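Local coordinates for protein SorB (PDB 6B2V) that forms pyran rings as the pyran synthase domain of module nine in the sorangicin trans-acyltransferase polyketide assembly line, at residues A46-D49 with P53-M56. Sequence-based numbering, arbitrary orientation.
Sequences AVFD and PFLM
Phe48 meets Phe54 and Leu55 at the end of strand 41-48, in what is predicted to be the N-terminal hotdog fold of this dehydratase-like domain. A short turn leads from the strand to the one-turn helix 53-56. The contact between 46-49 and 53-56 is made by apolar side chains. No hydrogen bond crosses the contact.

The aromatic pair is an offset edge-to-face stack. The edge of Phe54 is turned toward the face of Phe48, with planes at 85° and ring centroids 5.6 Å apart. Phe54 CG sits between its own backbone N and carbonyl carbon (chi1 83°). This brings the ring tip back toward the strand, although its CB does not point there. Both rings are buried; Phe62 packs edge-to-face on each, and Leu30 touches both.

The aliphatic contact is at the base of the Phe48 side chain, at CB. Leu55 reaches toward the strand with one methyl, and its CD1 rests 4.0 Å from Phe48 CB. Leu55 CG also lies over one face of the Phe54 ring, 3.8 Å above its plane and toward the rim.

Phe48 pairs through its backbone with Cys101 of strand 101-110. Asp49 OD1 accepts a hydrogen bond from Ala51 N within the turn. The closest approach between the segments is 3.7 Å, from Phe54 CZ to Phe48 CE1.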
ATOM      1  N   ALA A  46       3.453  -1.444  18.824  1.00 19.48           N
ATOM      2  CA  ALA A  46       4.292  -0.298  18.646  1.00 18.46           C
ATOM      3  C   ALA A  46       3.579   0.952  19.139  1.00 19.77           C
ATOM      4  O   ALA A  46       2.428   1.060  19.043  1.00 20.86           O
ATOM      5  CB  ALA A  46       4.687  -0.133  17.178  1.00 20.11           C
ATOM      6  N   VAL A  47       4.331   1.901  19.642  1.00 19.66           N
ATOM      7  CA  VAL A  47       3.796   3.165  20.069  1.00 19.90           C
ATOM      8  C   VAL A  47       4.348   4.267  19.176  1.00 22.68           C
ATOM      9  O   VAL A  47       5.485   4.325  18.983  1.00 23.39           O
ATOM     10  CB  VAL A  47       4.228   3.493  21.500  1.00 25.34           C
ATOM     11  CG1 VAL A  47       3.721   4.841  21.895  1.00 27.36           C
ATOM     12  CG2 VAL A  47       3.705   2.439  22.435  1.00 27.84           C
ATOM     13  N   PHE A  48       3.485   5.109  18.658  1.00 21.82           N
ATOM     14  CA  PHE A  48       3.853   6.204  17.805  1.00 22.69           C
ATOM     15  C   PHE A  48       3.490   7.510  18.437  1.00 25.27           C
ATOM     16  O   PHE A  48       2.494   7.625  19.053  1.00 23.94           O
ATOM     17  CB  PHE A  48       3.148   6.084  16.467  1.00 23.91           C
ATOM     18  CG  PHE A  48       3.370   4.778  15.802  1.00 23.79           C
ATOM     19  CD1 PHE A  48       4.525   4.541  15.114  1.00 22.63           C
ATOM     20  CD2 PHE A  48       2.465   3.780  15.895  1.00 21.04           C
ATOM     21  CE1 PHE A  48       4.749   3.345  14.526  1.00 21.47           C
ATOM     22  CE2 PHE A  48       2.690   2.575  15.299  1.00 18.42           C
ATOM     23  CZ  PHE A  48       3.844   2.350  14.613  1.00 21.51           C
ATOM     24  N   ASP A  49       4.386   8.450  18.339  1.00 24.13           N
ATOM     25  CA  ASP A  49       4.167   9.772  18.883  1.00 27.67           C
ATOM     26  C   ASP A  49       3.848  10.871  17.904  1.00 28.61           C
ATOM     27  O   ASP A  49       3.534  11.931  18.298  1.00 29.54           O
ATOM     28  CB  ASP A  49       5.293  10.199  19.815  1.00 30.20           C
ATOM     29  CG  ASP A  49       6.588  10.421  19.120  1.00 32.49           C
ATOM     30  OD1 ASP A  49       6.659  10.435  17.915  1.00 28.17           O
ATOM     31  OD2 ASP A  49       7.552  10.569  19.822  1.00 37.05           O
ATOM     32  N   PRO A  53       8.769  10.124  10.690  1.00 27.46           N
ATOM     33  CA  PRO A  53       8.705  10.723   9.374  1.00 26.06           C
ATOM     34  C   PRO A  53       7.517  10.209   8.596  1.00 25.88           C
ATOM     35  O   PRO A  53       6.821  11.000   8.027  1.00 24.90           O
ATOM     36  CB  PRO A  53       9.998  10.265   8.732  1.00 26.34           C
ATOM     37  CG  PRO A  53      10.928  10.168   9.862  1.00 27.03           C
ATOM     38  CD  PRO A  53      10.074   9.518  10.916  1.00 28.58           C
ATOM     39  N   PHE A  54       7.203   8.933   8.701  1.00 23.06           N
ATOM     40  CA  PHE A  54       6.074   8.391   7.942  1.00 25.45           C
ATOM     41  C   PHE A  54       4.770   9.068   8.275  1.00 23.60           C
ATOM     42  O   PHE A  54       3.912   9.107   7.460  1.00 23.31           O
ATOM     43  CB  PHE A  54       6.018   6.874   7.877  1.00 23.52           C
ATOM     44  CG  PHE A  54       5.396   6.233   9.068  1.00 24.31           C
ATOM     45  CD1 PHE A  54       6.128   5.978  10.174  1.00 25.24           C
ATOM     46  CD2 PHE A  54       4.089   5.907   9.066  1.00 23.91           C
ATOM     47  CE1 PHE A  54       5.556   5.405  11.274  1.00 22.46           C
ATOM     48  CE2 PHE A  54       3.505   5.352  10.158  1.00 20.37           C
ATOM     49  CZ  PHE A  54       4.233   5.087  11.259  1.00 21.83           C
ATOM     50  N   LEU A  55       4.583   9.477   9.524  1.00 21.65           N
ATOM     51  CA  LEU A  55       3.431  10.262   9.922  1.00 23.42           C
ATOM     52  C   LEU A  55       3.493  11.743   9.557  1.00 24.05           C
ATOM     53  O   LEU A  55       2.565  12.336   9.118  1.00 25.22           O
ATOM     54  CB  LEU A  55       3.103  10.075  11.420  1.00 23.34           C
ATOM     55  CG  LEU A  55       2.667   8.657  11.764  1.00 23.89           C
ATOM     56  CD1 LEU A  55       2.670   8.434  13.263  1.00 22.13           C
ATOM     57  CD2 LEU A  55       1.306   8.375  11.211  1.00 19.78           C
ATOM     58  N   MET A  56       4.651  12.337   9.769  1.00 26.13           N
ATOM     59  CA  MET A  56       4.876  13.728   9.466  1.00 26.93           C
ATOM     60  C   MET A  56       4.738  14.020   7.989  1.00 25.10           C
ATOM     61  O   MET A  56       4.283  15.062   7.616  1.00 28.67           O
ATOM     62  CB  MET A  56       6.217  14.166   9.977  1.00 30.20           C
ATOM     63  CG  MET A  56       6.246  14.191  11.473  1.00 29.79           C
ATOM     64  SD  MET A  56       7.374  15.426  12.114  1.00 40.84           S
ATOM     65  CE  MET A  56       8.837  14.566  11.653  1.00 39.14           C
TER